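Local coordinates for variant surface glycoprotein MITat 1.13 (Trypanosoma brucei, PDB 6Z8H) that probably forms the antigenically variable surface coat of the parasite, through which the trypanosome evades the immune response of its host, at residues T32-C37 with A189-H194; R131-A136 with L226-S231. All coordinates share one frame; numbering follows the deposited sequence.

Contact 1. Residues T32-C37 with A189-H194. With MAN (alpha-D-mannopyranose), chain C.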
loop_
_atom_site.group_PDB
_atom_site.type_symbol
_atom_site.label_atom_id
_atom_site.label_comp_id
_atom_site.label_asym_id
_atom_site.label_seq_id
_atom_site.Cartn_x
_atom_site.Cartn_y
_atom_site.Cartn_z
ATOM N N THR A 32 11.356 22.669 -2.876
ATOM C CA THR A 32 11.302 23.779 -3.834
ATOM C C THR A 32 11.211 23.369 -5.298
ATOM O O THR A 32 10.988 24.242 -6.145
ATOM C CB THR A 32 12.511 24.728 -3.670
ATOM O OG1 THR A 32 13.745 24.001 -3.842
ATOM C CG2 THR A 32 12.497 25.381 -2.292
ATOM N N THR A 33 11.326 22.083 -5.626
ATOM C CA THR A 33 11.196 21.611 -6.993
ATOM C C THR A 33 10.276 20.397 -6.949
ATOM O O THR A 33 10.098 19.761 -5.900
ATOM C CB THR A 33 12.537 21.168 -7.567
ATOM O OG1 THR A 33 13.028 20.039 -6.837
ATOM C CG2 THR A 33 13.550 22.298 -7.446
ATOM N N ALA A 34 9.732 20.026 -8.095
ATOM C CA ALA A 34 8.878 18.855 -8.123
ATOM C C ALA A 34 9.670 17.604 -7.798
ATOM O O ALA A 34 9.189 16.732 -7.062
ATOM C CB ALA A 34 8.250 18.723 -9.504
ATOM N N CYS A 35 10.852 17.447 -8.381
ATOM C CA CYS A 35 11.690 16.292 -8.064
ATOM C C CYS A 35 12.035 16.218 -6.578
ATOM O O CYS A 35 11.970 15.139 -5.977
ATOM C CB CYS A 35 12.975 16.316 -8.886
ATOM S SG CYS A 35 12.716 16.092 -10.693
ATOM N N GLY A 36 12.355 17.356 -5.957
ATOM C CA GLY A 36 12.693 17.368 -4.547
ATOM C C GLY A 36 11.489 17.117 -3.663
ATOM O O GLY A 36 11.579 16.382 -2.674
ATOM N N CYS A 37 10.351 17.720 -3.984
ATOM C CA CYS A 37 9.154 17.498 -3.186
ATOM C C CYS A 37 8.735 16.033 -3.238
ATOM O O CYS A 37 8.408 15.431 -2.206
ATOM C CB CYS A 37 7.990 18.360 -3.653
ATOM S SG CYS A 37 8.180 20.120 -3.327
ATOM N N ALA A 189 5.428 21.446 -0.705
ATOM C CA ALA A 189 5.132 22.685 -1.416
ATOM C C ALA A 189 4.208 22.431 -2.599
ATOM O O ALA A 189 4.271 21.391 -3.255
ATOM C CB ALA A 189 6.423 23.361 -1.897
ATOM N N LYS A 190 3.378 23.431 -2.906
ATOM C CA LYS A 190 2.446 23.321 -4.020
ATOM C C LYS A 190 3.128 23.621 -5.349
ATOM O O LYS A 190 2.741 23.061 -6.377
ATOM C CB LYS A 190 1.289 24.294 -3.805
ATOM C CG LYS A 190 -0.002 23.675 -3.303
ATOM C CD LYS A 190 -1.067 24.757 -3.146
ATOM C CE LYS A 190 -2.457 24.197 -3.341
ATOM N NZ LYS A 190 -3.514 25.069 -2.747
ATOM N N LEU A 191 4.166 24.449 -5.315
ATOM C CA LEU A 191 4.992 24.806 -6.471
ATOM C C LEU A 191 4.334 25.672 -7.559
ATOM O O LEU A 191 4.852 26.739 -7.889
ATOM C CB LEU A 191 5.632 23.576 -7.125
ATOM C CG LEU A 191 6.375 22.658 -6.137
ATOM C CD1 LEU A 191 6.831 21.426 -6.885
ATOM C CD2 LEU A 191 7.565 23.353 -5.502
ATOM N N ILE A 192 3.231 25.230 -8.152
ATOM C CA ILE A 192 2.562 25.958 -9.230
ATOM C C ILE A 192 1.152 26.294 -8.767
ATOM O O ILE A 192 0.378 25.389 -8.396
ATOM C CB ILE A 192 2.549 25.154 -10.544
ATOM C CG1 ILE A 192 3.979 24.934 -11.049
ATOM C CG2 ILE A 192 1.676 25.851 -11.563
ATOM C CD1 ILE A 192 4.078 24.042 -12.289
ATOM N N THR A 193 0.847 27.592 -8.722
ATOM C CA THR A 193 -0.500 28.090 -8.500
ATOM C C THR A 193 -1.051 28.951 -9.639
ATOM O O THR A 193 -2.263 29.196 -9.672
ATOM C CB THR A 193 -0.544 28.924 -7.212
ATOM O OG1 THR A 193 0.463 29.942 -7.251
ATOM C CG2 THR A 193 -0.265 28.070 -6.033
ATOM N N HIS A 194 -0.212 29.421 -10.565
ATOM C CA HIS A 194 -0.635 30.351 -11.600
ATOM C C HIS A 194 0.050 29.993 -12.905
ATOM O O HIS A 194 1.214 29.574 -12.925
ATOM C CB HIS A 194 -0.295 31.799 -11.228
ATOM C CG HIS A 194 -1.069 32.303 -10.056
ATOM N ND1 HIS A 194 -0.676 32.072 -8.758
ATOM C CD2 HIS A 194 -2.228 32.999 -9.981
ATOM C CE1 HIS A 194 -1.551 32.616 -7.932
ATOM N NE2 HIS A 194 -2.498 33.193 -8.648
HETATM C C1 MAN C . 15.928 10.696 -8.269
HETATM C C2 MAN C . 14.474 10.987 -7.857
HETATM C C3 MAN C . 14.249 12.426 -7.549
HETATM C C4 MAN C . 15.316 12.997 -6.593
HETATM C C5 MAN C . 16.724 12.693 -7.142
HETATM C C6 MAN C . 17.794 13.112 -6.145
HETATM O O2 MAN C . 14.169 10.344 -6.624
HETATM O O3 MAN C . 12.964 12.663 -7.022
HETATM O O4 MAN C . 15.175 14.428 -6.497
HETATM O O5 MAN C . 16.854 11.283 -7.366
HETATM O O6 MAN C . 17.259 14.221 -5.380
#

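Contact 2. Residues R131-A136 with L226-S231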
loop_
_atom_site.group_PDB
_atom_site.type_symbol
_atom_site.label_atom_id
_atom_site.label_comp_id
_atom_site.label_asym_id
_atom_site.label_seq_id
_atom_site.Cartn_x
_atom_site.Cartn_y
_atom_site.Cartn_z
ATOM N N ARG A 131 9.544 23.887 -16.652
ATOM C CA ARG A 131 10.261 24.771 -17.603
ATOM C C ARG A 131 9.231 25.473 -18.471
ATOM O O ARG A 131 9.654 26.046 -19.424
ATOM C CB ARG A 131 11.151 24.037 -18.606
ATOM C CG ARG A 131 12.249 23.120 -18.098
ATOM C CD ARG A 131 13.323 23.743 -17.253
ATOM N NE ARG A 131 14.537 22.945 -17.152
ATOM C CZ ARG A 131 15.264 22.507 -18.171
ATOM N NH1 ARG A 131 14.919 22.793 -19.410
ATOM N NH2 ARG A 131 16.341 21.792 -17.964
ATOM N N GLY A 132 7.950 25.399 -18.159
ATOM C CA GLY A 132 6.923 26.017 -18.955
ATOM C C GLY A 132 6.447 25.137 -20.087
ATOM O O GLY A 132 6.792 23.957 -20.220
ATOM N N LEU A 133 5.632 25.748 -20.944
ATOM C CA LEU A 133 4.968 25.036 -22.031
ATOM C C LEU A 133 5.262 25.702 -23.381
ATOM O O LEU A 133 4.449 25.634 -24.310
ATOM C CB LEU A 133 3.467 24.919 -21.785
ATOM C CG LEU A 133 3.058 23.745 -20.872
ATOM C CD1 LEU A 133 1.632 23.745 -20.639
ATOM C CD2 LEU A 133 3.548 22.481 -21.528
ATOM N N GLY A 134 6.441 26.308 -23.518
ATOM C CA GLY A 134 6.885 26.795 -24.817
ATOM C C GLY A 134 6.221 28.097 -25.249
ATOM O O GLY A 134 5.606 28.838 -24.467
ATOM N N GLU A 135 6.293 28.340 -26.557
ATOM C CA GLU A 135 5.894 29.641 -27.096
ATOM C C GLU A 135 5.497 29.508 -28.558
ATOM O O GLU A 135 5.842 28.542 -29.248
ATOM C CB GLU A 135 6.975 30.719 -26.872
ATOM C CG GLU A 135 8.331 30.329 -27.352
ATOM C CD GLU A 135 9.455 31.228 -26.800
ATOM O OE1 GLU A 135 9.191 32.307 -26.199
ATOM O OE2 GLU A 135 10.626 30.825 -26.964
ATOM N N ALA A 136 4.766 30.519 -29.018
ATOM C CA ALA A 136 4.504 30.748 -30.434
ATOM C C ALA A 136 5.188 32.050 -30.789
ATOM O O ALA A 136 4.927 33.059 -30.144
ATOM C CB ALA A 136 3.010 30.886 -30.671
ATOM N N LEU A 226 3.756 30.437 -22.514
ATOM C CA LEU A 226 3.099 30.043 -21.272
ATOM C C LEU A 226 4.125 29.506 -20.284
ATOM O O LEU A 226 4.886 28.585 -20.600
ATOM C CB LEU A 226 2.040 28.978 -21.552
ATOM C CG LEU A 226 1.368 28.329 -20.336
ATOM C CD1 LEU A 226 0.702 29.377 -19.498
ATOM C CD2 LEU A 226 0.361 27.291 -20.815
ATOM N N THR A 227 4.186 30.128 -19.126
ATOM C CA THR A 227 5.000 29.619 -18.024
ATOM C C THR A 227 4.131 29.502 -16.781
ATOM O O THR A 227 2.960 29.888 -16.766
ATOM C CB THR A 227 6.234 30.490 -17.744
ATOM O OG1 THR A 227 5.792 31.841 -17.592
ATOM C CG2 THR A 227 7.267 30.350 -18.847
ATOM N N PHE A 228 4.721 28.960 -15.725
ATOM C CA PHE A 228 4.001 28.674 -14.492
ATOM C C PHE A 228 4.881 29.084 -13.322
ATOM O O PHE A 228 6.112 29.016 -13.409
ATOM C CB PHE A 228 3.654 27.182 -14.343
ATOM C CG PHE A 228 2.686 26.671 -15.366
ATOM C CD1 PHE A 228 1.329 26.897 -15.232
ATOM C CD2 PHE A 228 3.135 25.938 -16.442
ATOM C CE1 PHE A 228 0.427 26.437 -16.176
ATOM C CE2 PHE A 228 2.233 25.447 -17.387
ATOM C CZ PHE A 228 0.878 25.698 -17.246
ATOM N N SER A 229 4.249 29.456 -12.206
ATOM C CA SER A 229 4.979 29.742 -10.976
ATOM C C SER A 229 4.027 29.662 -9.787
ATOM O O SER A 229 2.841 29.339 -9.922
ATOM C CB SER A 229 5.690 31.108 -11.047
ATOM O OG SER A 229 4.847 32.195 -10.652
ATOM N N GLY A 230 4.572 29.957 -8.615
ATOM C CA GLY A 230 3.865 29.953 -7.354
ATOM C C GLY A 230 3.266 31.283 -6.950
ATOM O O GLY A 230 2.765 31.402 -5.827
ATOM N N SER A 231 3.265 32.278 -7.830
ATOM C CA SER A 231 2.710 33.574 -7.480
ATOM C C SER A 231 2.053 34.202 -8.699
ATOM O O SER A 231 2.503 34.014 -9.832
ATOM C CB SER A 231 3.806 34.535 -7.002
ATOM O OG SER A 231 4.633 33.945 -6.037
HETATM O O HOH W 1 7.311 29.526 -22.331
#

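Contact 1. Residues T32-C37 with A189-H194
Leu191 carries this contact by laying its forked end against the first turn of the helix that begins at Ala34. Its CB already points at residues 32-37, and CG, turned away from its own carbonyl carbon (chi1 -51°), comes to 4.2 Å from Cys37 SG. From there the branches part. CD1 settles on the backbone where the helix starts: it lies 3.4 Å from Ala34 N, with Thr33 C also in contact, and it meets Ala34 CB at 4.0 Å. CD2 goes the other way, packing against Thr32 O at 3.6 Å and touching Cys37 SG. A second methyl, CB of Ala189, stands 4.0 Å from Cys37 SG. No hydrogen bond joins the two segments, so the contact is purely van der Waals. Disulfides anchor the surroundings: Cys37 is bonded to Cys31 and Cys35 to Cys165, while Tyr123 and His127 of helix 78-129 pack against the first turn. On the helix side, Cys35 O accepts a hydrogen bond from O3 of the mannose at 2.9 Å and a weak one from its O4, which ties a sugar of the attached glycan to the helix backbone. Thr33 sits at the N-cap, its OG1 receiving Gly36 N at 2.9 Å (N-H...O angle 153°); the same hydroxyl also bonds to Asp169. The arrangement is that of a threonine N-cap, here opening the first of the two long helices, 34-75 and 78-129, that form the elongated helical hairpin of the variant surface glycoprotein fold.

Contact 2. Residues R131-A136 with L226-S231
Leu226 is gripped by two backbone hydrogen bonds from successive residues of the facing chain: Leu133 N donates to Leu226 O at 3.0 Å with a nearly straight N-H...O angle of 172°, and Leu226 N donates to Gly134 O at 3.1 Å. They tie the approach to strand 135-139 to the end of strand 221-229, two neighbours in a five-stranded antiparallel sheet. A water bridges the acceptors, giving one hydrogen to Gly134 O at 2.8 Å and the other to Leu226 O, so each carbonyl takes two bonds. Beyond the pair the backbones run close, with Gly132 CA 4.2 Å from Thr227 CA, while the Thr227 hydroxyl bonds to Asp198. Ser229 OG accepts from Ser231 N, an ST turn that follows the strand.

On the apolar side Leu133 and Leu226 lie alongside each other, pointing the same way, with Leu133 CD1 3.8 Å from Leu226 CD2. The second subunit closes on this patch, its own Leu133 packing on Leu133 and its Gly158 on Leu226. Phe228, whose chi1 of -65° swings the ring away from its carbonyl carbon, offers an edge: Leu133 CD1 lies near the ring plane, 3.7 Å from Phe228 CE2.

Overall arrangement
The two contacts, with centres 14 Å apart, meet at the junction between the helical hairpin and the sheet. Residues 189-194 leave the helix start of contact 1 and enter strand 194-202, which pairs with strand 221-229 of contact 2. Two probable hydrogen bonds make the joint: Thr193 N lies 2.9 Å from Ser229 O, and His194 O lies 3.1 Å from Ser229 N. Both Thr193 and His194 thus face Ser229, a classic beta bulge. Ile192 also packs on Phe228. Glycan touches contact 1 through the mannose on Cys35 O, whereas the Leu133 side chain of contact 2 is about 13 Å from a bound N-acetylglucosamine.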